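PDB 4W8Z: CRISPR system Cmr subunit Cmr1-1 from Pyrococcus furiosus, which binds RNA and, together with Cmr6, caps the type III-B Cmr ribonucleoprotein complex, which takes part in CRISPR immunity against viruses and other mobile genetic elements. Local coordinates for residues A[36-39]-A[40-44]; A[43-46]-A[47-50]; A[131-135]-A[136-140]; A[156-159]-A[160-163]. All blocks are in the same frame, centred on the assembly; numbering follows the deposited sequence.

Contact 1. Residues A[36-39]-A[40-44]; sequences PSIK and GAMRW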
loop_
_atom_site.group_PDB
_atom_site.type_symbol
_atom_site.label_atom_id
_atom_site.label_comp_id
_atom_site.label_asym_id
_atom_site.label_seq_id
_atom_site.Cartn_x
_atom_site.Cartn_y
_atom_site.Cartn_z
ATOM N N PRO A 36 0.338 3.249 -9.476
ATOM C CA PRO A 36 1.248 2.102 -9.402
ATOM C C PRO A 36 0.691 0.869 -10.101
ATOM O O PRO A 36 -0.444 0.462 -9.835
ATOM C CB PRO A 36 1.375 1.853 -7.895
ATOM C CG PRO A 36 1.141 3.193 -7.286
ATOM C CD PRO A 36 0.104 3.847 -8.149
ATOM N N SER A 37 1.482 0.291 -10.998
ATOM C CA SER A 37 1.108 -0.948 -11.664
ATOM C C SER A 37 1.511 -2.112 -10.775
ATOM O O SER A 37 2.193 -1.919 -9.769
ATOM C CB SER A 37 1.782 -1.058 -13.033
ATOM O OG SER A 37 3.179 -1.265 -12.893
ATOM N N ILE A 38 1.093 -3.318 -11.139
ATOM C CA ILE A 38 1.486 -4.502 -10.388
ATOM C C ILE A 38 3.001 -4.695 -10.433
ATOM O O ILE A 38 3.630 -4.947 -9.404
ATOM C CB ILE A 38 0.781 -5.757 -10.921
ATOM C CG1 ILE A 38 -0.730 -5.616 -10.736
ATOM C CG2 ILE A 38 1.295 -7.005 -10.221
ATOM C CD1 ILE A 38 -1.504 -6.874 -11.056
ATOM N N LYS A 39 3.584 -4.557 -11.622
ATOM C CA LYS A 39 5.032 -4.661 -11.781
ATOM C C LYS A 39 5.747 -3.584 -10.972
ATOM O O LYS A 39 6.751 -3.852 -10.312
ATOM C CB LYS A 39 5.429 -4.550 -13.255
ATOM C CG LYS A 39 4.748 -5.554 -14.169
ATOM C CD LYS A 39 5.367 -5.522 -15.556
ATOM C CE LYS A 39 4.564 -6.349 -16.540
ATOM N NZ LYS A 39 5.168 -6.307 -17.903
ATOM N N GLY A 40 5.219 -2.366 -11.024
ATOM C CA GLY A 40 5.816 -1.242 -10.322
ATOM C C GLY A 40 5.726 -1.378 -8.816
ATOM O O GLY A 40 6.674 -1.058 -8.095
ATOM N N ALA A 41 4.583 -1.859 -8.339
ATOM C CA ALA A 41 4.366 -2.037 -6.910
ATOM C C ALA A 41 5.201 -3.186 -6.340
ATOM O O ALA A 41 5.665 -3.114 -5.201
ATOM C CB ALA A 41 2.899 -2.266 -6.632
ATOM N N MET A 42 5.384 -4.242 -7.132
ATOM C CA MET A 42 6.261 -5.350 -6.754
ATOM C C MET A 42 7.683 -4.844 -6.559
ATOM O O MET A 42 8.350 -5.180 -5.576
ATOM C CB MET A 42 6.239 -6.456 -7.813
ATOM C CG MET A 42 5.002 -7.341 -7.779
ATOM S SD MET A 42 5.013 -8.580 -9.090
ATOM C CE MET A 42 6.560 -9.409 -8.743
ATOM N N ARG A 43 8.136 -4.023 -7.501
ATOM C CA ARG A 43 9.456 -3.420 -7.426
ATOM C C ARG A 43 9.567 -2.574 -6.167
ATOM O O ARG A 43 10.584 -2.609 -5.472
ATOM C CB ARG A 43 9.732 -2.569 -8.665
ATOM C CG ARG A 43 11.200 -2.279 -8.895
ATOM C CD ARG A 43 11.393 -1.142 -9.875
ATOM N NE ARG A 43 12.757 -1.118 -10.390
ATOM C CZ ARG A 43 13.124 -1.684 -11.532
ATOM N NH1 ARG A 43 12.220 -2.310 -12.275
ATOM N NH2 ARG A 43 14.390 -1.623 -11.934
ATOM N N TRP A 44 8.508 -1.825 -5.868
ATOM C CA TRP A 44 8.483 -0.994 -4.671
ATOM C C TRP A 44 8.639 -1.853 -3.428
ATOM O O TRP A 44 9.420 -1.532 -2.533
ATOM C CB TRP A 44 7.187 -0.190 -4.580
ATOM C CG TRP A 44 7.245 0.896 -3.543
ATOM C CD1 TRP A 44 7.539 2.208 -3.754
ATOM C CD2 TRP A 44 7.012 0.762 -2.130
ATOM N NE1 TRP A 44 7.502 2.904 -2.567
ATOM C CE2 TRP A 44 7.183 2.039 -1.555
ATOM C CE3 TRP A 44 6.671 -0.312 -1.300
ATOM C CZ2 TRP A 44 7.029 2.272 -0.190
ATOM C CZ3 TRP A 44 6.523 -0.082 0.055
ATOM C CH2 TRP A 44 6.702 1.201 0.598
#
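Met42 reaches back across the first turn of its helix to Ile38. Its CB lies 3.4 Å from Ile38 O and slightly farther from the carbonyl oxygen of Lys39. The next atom, CG, passes beside Ile38 O at 3.2 Å, because chi1 of -77° sets it on the side of the backbone N, anti to its own carbonyl carbon. SD then meets the branch methyl of Ile38, with CG2 at 4.2 Å, and the two side chains cross obliquely. A bend at chi3 (57°) carries CE off this pair. The rest of the apolar face, Ile38 and Ala41, leans with Met42 on Leu149 of helix 136-152, whereas Lys39 extends as a straight chain on a more exposed side.

The backbone below is regular: Ala41 N, Met42 N and Arg43 N donate to the carbonyl oxygens of Ser37, Ile38 and Lys39. Just before them in the same turn, the amide of Gly40 is taken up by a side chain, Gly40 N donating to Ser37 OG at 3.0 Å. This is the serine N-cap of helix 38-54, the first helix of a ferredoxin-like RAMP fold.

Contact 2. Residues A[43-46]-A[47-50]; sequences RWWF and RALA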
loop_
_atom_site.group_PDB
_atom_site.type_symbol
_atom_site.label_atom_id
_atom_site.label_comp_id
_atom_site.label_asym_id
_atom_site.label_seq_id
_atom_site.Cartn_x
_atom_site.Cartn_y
_atom_site.Cartn_z
ATOM N N ARG A 43 8.136 -4.023 -7.501
ATOM C CA ARG A 43 9.456 -3.420 -7.426
ATOM C C ARG A 43 9.567 -2.574 -6.167
ATOM O O ARG A 43 10.584 -2.609 -5.472
ATOM C CB ARG A 43 9.732 -2.569 -8.665
ATOM C CG ARG A 43 11.200 -2.279 -8.895
ATOM C CD ARG A 43 11.393 -1.142 -9.875
ATOM N NE ARG A 43 12.757 -1.118 -10.390
ATOM C CZ ARG A 43 13.124 -1.684 -11.532
ATOM N NH1 ARG A 43 12.220 -2.310 -12.275
ATOM N NH2 ARG A 43 14.390 -1.623 -11.934
ATOM N N TRP A 44 8.508 -1.825 -5.868
ATOM C CA TRP A 44 8.483 -0.994 -4.671
ATOM C C TRP A 44 8.639 -1.853 -3.428
ATOM O O TRP A 44 9.420 -1.532 -2.533
ATOM C CB TRP A 44 7.187 -0.190 -4.580
ATOM C CG TRP A 44 7.245 0.896 -3.543
ATOM C CD1 TRP A 44 7.539 2.208 -3.754
ATOM C CD2 TRP A 44 7.012 0.762 -2.130
ATOM N NE1 TRP A 44 7.502 2.904 -2.567
ATOM C CE2 TRP A 44 7.183 2.039 -1.555
ATOM C CE3 TRP A 44 6.671 -0.312 -1.300
ATOM C CZ2 TRP A 44 7.029 2.272 -0.190
ATOM C CZ3 TRP A 44 6.523 -0.082 0.055
ATOM C CH2 TRP A 44 6.702 1.201 0.598
ATOM N N TRP A 45 7.898 -2.956 -3.386
ATOM C CA TRP A 45 7.864 -3.795 -2.199
ATOM C C TRP A 45 9.126 -4.620 -2.032
ATOM O O TRP A 45 9.461 -5.020 -0.919
ATOM C CB TRP A 45 6.630 -4.699 -2.223
ATOM C CG TRP A 45 5.484 -4.039 -1.547
ATOM C CD1 TRP A 45 4.367 -3.524 -2.134
ATOM C CD2 TRP A 45 5.368 -3.763 -0.148
ATOM N NE1 TRP A 45 3.549 -2.964 -1.185
ATOM C CE2 TRP A 45 4.142 -3.095 0.044
ATOM C CE3 TRP A 45 6.179 -4.022 0.963
ATOM C CZ2 TRP A 45 3.702 -2.684 1.303
ATOM C CZ3 TRP A 45 5.743 -3.614 2.212
ATOM C CH2 TRP A 45 4.513 -2.953 2.372
ATOM N N PHE A 46 9.836 -4.866 -3.125
ATOM C CA PHE A 46 11.120 -5.540 -3.019
ATOM C C PHE A 46 12.092 -4.671 -2.235
ATOM O O PHE A 46 12.867 -5.166 -1.421
ATOM C CB PHE A 46 11.699 -5.861 -4.396
ATOM C CG PHE A 46 13.119 -6.332 -4.348
ATOM C CD1 PHE A 46 13.416 -7.637 -4.000
ATOM C CD2 PHE A 46 14.160 -5.464 -4.632
ATOM C CE1 PHE A 46 14.724 -8.070 -3.944
ATOM C CE2 PHE A 46 15.468 -5.890 -4.578
ATOM C CZ PHE A 46 15.752 -7.196 -4.234
ATOM N N ARG A 47 12.044 -3.369 -2.490
ATOM C CA ARG A 47 12.946 -2.430 -1.839
ATOM C C ARG A 47 12.648 -2.335 -0.350
ATOM O O ARG A 47 13.551 -2.162 0.463
ATOM C CB ARG A 47 12.841 -1.048 -2.478
ATOM C CG ARG A 47 13.142 -1.015 -3.963
ATOM C CD ARG A 47 13.441 0.406 -4.398
ATOM N NE ARG A 47 14.394 1.024 -3.480
ATOM C CZ ARG A 47 15.056 2.151 -3.722
ATOM N NH1 ARG A 47 14.880 2.798 -4.867
ATOM N NH2 ARG A 47 15.900 2.626 -2.817
ATOM N N ALA A 48 11.371 -2.450 -0.003
ATOM C CA ALA A 48 10.951 -2.377 1.390
ATOM C C ALA A 48 11.378 -3.625 2.153
ATOM O O ALA A 48 11.721 -3.555 3.334
ATOM C CB ALA A 48 9.446 -2.185 1.482
ATOM N N LEU A 49 11.355 -4.770 1.476
ATOM C CA LEU A 49 11.802 -6.019 2.085
ATOM C C LEU A 49 13.320 -6.045 2.212
ATOM O O LEU A 49 13.859 -6.155 3.312
ATOM C CB LEU A 49 11.331 -7.229 1.272
ATOM C CG LEU A 49 9.826 -7.487 1.178
ATOM C CD1 LEU A 49 9.558 -8.848 0.549
ATOM C CD2 LEU A 49 9.162 -7.381 2.542
ATOM N N ALA A 50 14.000 -5.945 1.075
ATOM C CA ALA A 50 15.456 -6.015 1.039
ATOM C C ALA A 50 16.093 -4.877 1.832
ATOM O O ALA A 50 17.077 -5.085 2.543
ATOM C CB ALA A 50 15.951 -6.001 -0.401
#
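The methyl of Ala48 touches two indoles, with its CB 3.9 Å from Trp44 CZ3 and 3.8 Å from Trp45 CE3. The indoles also meet each other: CZ3 of Trp44 stands 3.7 Å above the Trp45 plane, over its centre, so one ring presents an edge to the face of the other. A second small residue packs on the third aromatic. Ala50 CB sits over one face of Phe46, 4.2 Å from the ring centroid and 19° off the normal, a CH-pi contact displaced toward the rim near CZ. Phe46 CG lies anti to the backbone N (chi1 170°), which swings the ring alongside the next turn, where Ala50 comes round.

These rings stand on the backbone of helix 38-54, the first helix of the ferredoxin-like RAMP fold, whose Trp45 and Phe46 lie against 136-152, the second helix of that fold. Ala50 N donates to Phe46 O at 2.8 Å and Leu49 N to Trp45 O at 3.1 Å, but the bonds of Arg47 N and Ala48 N to Arg43 O and Trp44 O are weak.

Farther out, Trp45 touches Ala148, Leu149 and Leu152 of helix 136-152 and Ile300 and Phe302 of strand 294-302, while Trp44 meets the ring of Trp285. On another side Arg43 forms a salt bridge with Glu65 and a hydrogen bond to Gly70 O, and Arg47 makes a long, weak ion pair with Glu65.

Contact 3. Residues A[131-135]-A[136-140]; sequences LESPS and ERVIK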
loop_
_atom_site.group_PDB
_atom_site.type_symbol
_atom_site.label_atom_id
_atom_site.label_comp_id
_atom_site.label_asym_id
_atom_site.label_seq_id
_atom_site.Cartn_x
_atom_site.Cartn_y
_atom_site.Cartn_z
ATOM N N LEU A 131 5.156 -15.250 -13.087
ATOM C CA LEU A 131 6.557 -14.901 -12.869
ATOM C C LEU A 131 7.468 -16.009 -13.371
ATOM O O LEU A 131 7.262 -17.179 -13.050
ATOM C CB LEU A 131 6.825 -14.641 -11.385
ATOM C CG LEU A 131 5.817 -13.759 -10.644
ATOM C CD1 LEU A 131 6.131 -13.706 -9.152
ATOM C CD2 LEU A 131 5.795 -12.363 -11.244
ATOM N N GLU A 132 8.475 -15.639 -14.159
ATOM C CA GLU A 132 9.415 -16.608 -14.723
ATOM C C GLU A 132 10.862 -16.160 -14.551
ATOM O O GLU A 132 11.194 -14.998 -14.791
ATOM C CB GLU A 132 9.131 -16.836 -16.211
ATOM C CG GLU A 132 7.764 -17.418 -16.517
ATOM C CD GLU A 132 7.532 -17.594 -18.005
ATOM O OE1 GLU A 132 7.704 -18.726 -18.507
ATOM O OE2 GLU A 132 7.178 -16.600 -18.673
ATOM N N SER A 133 11.725 -17.090 -14.151
ATOM C CA SER A 133 13.145 -16.800 -13.999
ATOM C C SER A 133 13.978 -18.074 -14.057
ATOM O O SER A 133 13.523 -19.137 -13.634
ATOM C CB SER A 133 13.403 -16.064 -12.680
ATOM O OG SER A 133 14.777 -15.760 -12.518
ATOM N N PRO A 134 15.202 -17.976 -14.600
ATOM C CA PRO A 134 16.138 -19.103 -14.536
ATOM C C PRO A 134 16.705 -19.298 -13.127
ATOM O O PRO A 134 17.128 -20.400 -12.780
ATOM C CB PRO A 134 17.242 -18.699 -15.517
ATOM C CG PRO A 134 17.183 -17.207 -15.556
ATOM C CD PRO A 134 15.730 -16.863 -15.409
ATOM N N SER A 135 16.704 -18.233 -12.329
ATOM C CA SER A 135 17.325 -18.256 -11.006
ATOM C C SER A 135 16.337 -18.557 -9.884
ATOM O O SER A 135 15.230 -18.021 -9.857
ATOM C CB SER A 135 18.015 -16.920 -10.728
ATOM O OG SER A 135 18.562 -16.893 -9.422
ATOM N N GLU A 136 16.751 -19.410 -8.950
ATOM C CA GLU A 136 15.922 -19.746 -7.798
ATOM C C GLU A 136 15.910 -18.585 -6.808
ATOM O O GLU A 136 14.874 -18.252 -6.235
ATOM C CB GLU A 136 16.429 -21.022 -7.120
ATOM C CG GLU A 136 15.421 -21.669 -6.182
ATOM C CD GLU A 136 16.042 -22.729 -5.287
ATOM O OE1 GLU A 136 15.781 -23.931 -5.511
ATOM O OE2 GLU A 136 16.788 -22.358 -4.355
ATOM N N ARG A 137 17.077 -17.981 -6.615
ATOM C CA ARG A 137 17.234 -16.819 -5.747
ATOM C C ARG A 137 16.301 -15.692 -6.183
ATOM O O ARG A 137 15.654 -15.048 -5.359
ATOM C CB ARG A 137 18.689 -16.344 -5.766
ATOM C CG ARG A 137 19.313 -16.111 -4.401
ATOM C CD ARG A 137 20.814 -15.893 -4.522
ATOM N NE ARG A 137 21.138 -14.868 -5.512
ATOM C CZ ARG A 137 21.437 -13.607 -5.216
ATOM N NH1 ARG A 137 21.465 -13.208 -3.952
ATOM N NH2 ARG A 137 21.715 -12.745 -6.186
ATOM N N VAL A 138 16.225 -15.477 -7.494
ATOM C CA VAL A 138 15.424 -14.400 -8.061
ATOM C C VAL A 138 13.920 -14.659 -7.959
ATOM O O VAL A 138 13.170 -13.783 -7.531
ATOM C CB VAL A 138 15.798 -14.152 -9.540
ATOM C CG1 VAL A 138 14.737 -13.316 -10.230
ATOM C CG2 VAL A 138 17.154 -13.472 -9.637
ATOM N N ILE A 139 13.480 -15.854 -8.341
ATOM C CA ILE A 139 12.052 -16.160 -8.357
ATOM C C ILE A 139 11.474 -16.151 -6.939
ATOM O O ILE A 139 10.307 -15.805 -6.741
ATOM C CB ILE A 139 11.767 -17.524 -9.041
ATOM C CG1 ILE A 139 10.284 -17.667 -9.379
ATOM C CG2 ILE A 139 12.224 -18.691 -8.183
ATOM C CD1 ILE A 139 9.896 -17.024 -10.683
ATOM N N LYS A 140 12.293 -16.506 -5.952
ATOM C CA LYS A 140 11.869 -16.456 -4.557
ATOM C C LYS A 140 11.608 -15.013 -4.148
ATOM O O LYS A 140 10.582 -14.703 -3.544
ATOM C CB LYS A 140 12.919 -17.080 -3.639
ATOM C CG LYS A 140 12.923 -18.598 -3.610
ATOM C CD LYS A 140 13.904 -19.105 -2.557
ATOM C CE LYS A 140 13.833 -20.614 -2.399
ATOM N NZ LYS A 140 14.619 -21.095 -1.229
#
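Ile139 and Val138 face back toward the strand they follow, and the close packing of this turn is theirs. CD1 of Ile139 comes to 3.5 Å from Leu131 O and 4.0 Å from Leu131 CB, and also touches the CB of Ser133. Val138 fits between two serines: CG1 lies 3.3 Å from Ser133 OG, and CG2 is 3.7 Å from Ser135 OG.

Both hydroxyls serve the chain reversal. Ser133 OG, anti to its backbone N (chi1 -179°), accepts from Ser135 N at 3.1 Å and closes an ST turn; it is also bonded to the carbonyl of Arg77. Ser135 is the N-cap of helix 136-152, its OG accepting a weak bond from Val138 N at 3.3 Å. The main-chain bond from Ile139 N to Ser135 O, 3.2 Å, continues the first turn.

The solvent side is much looser. Pro134 and Glu136 are exposed, and Glu136 grazes the preceding segment through CB while its extended chain carries the carboxylate off. The side chain of Arg137 meets Ser135 OG only at CB before turning away, its NH1 making a weak hydrogen bond to Ile205 O.

The ends of strand and helix run nearly antiparallel, at 163°, with axes 8.0 Å apart. Ile139 reaches past Leu131 to Phe8 and Glu10 of the adjoining strand 8-16, Val138 rests on Arg77 and Val78, and Leu131 packs against Ala142 and Thr143 farther along the helix.

Contact 4. Residues A[156-159]-A[160-163]; sequences GFRS and RRGT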
loop_
_atom_site.group_PDB
_atom_site.type_symbol
_atom_site.label_atom_id
_atom_site.label_comp_id
_atom_site.label_asym_id
_atom_site.label_seq_id
_atom_site.Cartn_x
_atom_site.Cartn_y
_atom_site.Cartn_z
ATOM N N GLY A 156 -2.802 1.172 -8.200
ATOM C CA GLY A 156 -3.648 2.144 -8.863
ATOM C C GLY A 156 -3.758 3.508 -8.199
ATOM O O GLY A 156 -3.122 3.787 -7.178
ATOM N N PHE A 157 -4.582 4.366 -8.795
ATOM C CA PHE A 157 -4.828 5.698 -8.262
ATOM C C PHE A 157 -5.518 5.611 -6.899
ATOM O O PHE A 157 -6.499 4.879 -6.742
ATOM C CB PHE A 157 -5.670 6.514 -9.248
ATOM C CG PHE A 157 -5.841 7.956 -8.859
ATOM C CD1 PHE A 157 -4.759 8.703 -8.426
ATOM C CD2 PHE A 157 -7.083 8.575 -8.952
ATOM C CE1 PHE A 157 -4.910 10.038 -8.075
ATOM C CE2 PHE A 157 -7.242 9.909 -8.599
ATOM C CZ PHE A 157 -6.151 10.640 -8.159
ATOM N N ARG A 158 -4.983 6.352 -5.929
ATOM C CA ARG A 158 -5.532 6.437 -4.569
ATOM C C ARG A 158 -5.431 5.129 -3.777
ATOM O O ARG A 158 -6.176 4.916 -2.821
ATOM C CB ARG A 158 -6.991 6.910 -4.612
ATOM C CG ARG A 158 -7.141 8.395 -4.851
ATOM C CD ARG A 158 -6.624 9.185 -3.655
ATOM N NE ARG A 158 -6.525 10.605 -3.961
ATOM C CZ ARG A 158 -5.411 11.208 -4.364
ATOM N NH1 ARG A 158 -4.290 10.512 -4.496
ATOM N NH2 ARG A 158 -5.416 12.508 -4.633
ATOM N N SER A 159 -4.486 4.274 -4.152
ATOM C CA SER A 159 -4.325 2.974 -3.499
ATOM C C SER A 159 -3.798 3.071 -2.059
ATOM O O SER A 159 -3.904 2.112 -1.294
ATOM C CB SER A 159 -3.410 2.077 -4.337
ATOM O OG SER A 159 -2.494 2.856 -5.089
ATOM N N ARG A 160 -3.243 4.221 -1.686
ATOM C CA ARG A 160 -2.871 4.466 -0.293
ATOM C C ARG A 160 -4.092 4.857 0.531
ATOM O O ARG A 160 -4.022 4.961 1.758
ATOM C CB ARG A 160 -1.804 5.555 -0.194
ATOM C CG ARG A 160 -0.441 5.125 -0.707
ATOM C CD ARG A 160 0.526 6.292 -0.727
ATOM N NE ARG A 160 0.044 7.356 -1.596
ATOM C CZ ARG A 160 0.571 8.573 -1.661
ATOM N NH1 ARG A 160 1.606 8.903 -0.897
ATOM N NH2 ARG A 160 0.055 9.468 -2.490
ATOM N N ARG A 161 -5.212 5.065 -0.151
ATOM C CA ARG A 161 -6.446 5.452 0.516
ATOM C C ARG A 161 -7.594 4.489 0.233
ATOM O O ARG A 161 -8.739 4.914 0.076
ATOM C CB ARG A 161 -6.868 6.860 0.100
ATOM C CG ARG A 161 -5.942 7.976 0.532
ATOM C CD ARG A 161 -6.665 9.297 0.369
ATOM N NE ARG A 161 -5.792 10.456 0.513
ATOM C CZ ARG A 161 -6.233 11.710 0.556
ATOM N NH1 ARG A 161 -7.537 11.959 0.473
ATOM N NH2 ARG A 161 -5.373 12.715 0.685
ATOM N N GLY A 162 -7.293 3.200 0.148
ATOM C CA GLY A 162 -8.347 2.204 0.105
ATOM C C GLY A 162 -8.696 1.591 -1.237
ATOM O O GLY A 162 -9.445 0.625 -1.279
ATOM N N THR A 163 -8.177 2.130 -2.332
ATOM C CA THR A 163 -8.449 1.519 -3.628
ATOM C C THR A 163 -7.408 0.455 -3.964
ATOM O O THR A 163 -6.284 0.488 -3.468
ATOM C CB THR A 163 -8.480 2.559 -4.768
ATOM O OG1 THR A 163 -7.144 2.952 -5.100
ATOM C CG2 THR A 163 -9.289 3.779 -4.371
HETATM O O HOH W 1 -6.093 0.026 -0.828
#
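A chi1 of 76° places OG1 of Thr163 between its own N and carbonyl carbon, from where it donates to Phe157 O at 2.6 Å. Across the same turn Arg158, bent at chi2 (-68°), swings its chain alongside the extended one of Arg161. The two point the same way, with their CD atoms 4.0 Å apart and their guanidinium planes 24° from parallel. Arg158 also lies against the neighbouring ring: its CG stands over the centre of one face of Phe157, and CZ of that ring in turn covers one face of the guanidinium.

The backbone makes two overlapping beta turns, type II from Gly156 to Ser159 and type I from Arg158 to Arg161. Arg158 O takes the amide of Arg161 at 2.8 Å, from above the carbonyl plane, and a weak bond from Thr163 N at 3.5 Å. Gly156 and Gly162 adopt backbone angles that call for glycine, and the position between helix 136-152 and strand 166-172 is consistent with the glycine-rich loop of RAMP proteins. A water donates to Ser159 O and Thr163 O, tying the two limbs together.

The arginines come close, NE to NE at 4.5 Å, but have separate partners for their ends. Arg158 forms salt bridges with Glu32 and Asp318, which would offset its charge, and Arg161 bonds to the carbonyl of Val317. Phe157 sits on Ile108 and Leu111 of helix 106-113.

Overall arrangement
Contacts 1 and 2 are consecutive turns of helix 38-54, sharing Arg43 and Trp44. The first is a partly buried, capped start, the second a buried aromatic stretch. Contact 3 opens the other helix of the fold, 136-152, also with a serine cap, but its centre lies about 24 Å from that of the chain, with one side in solvent; Met42 of contact 1 nevertheless touches its Leu131 (CE to CD2, 3.9 Å). Contact 4, in the loop after that helix, is buried near the chain centre and relies more on turns, glycines and arginines held by polar partners, with Phe157 as its apolar side. A probable backbone bond from Gly156 N to Pro36 O (3.0 Å) joins it to contact 1.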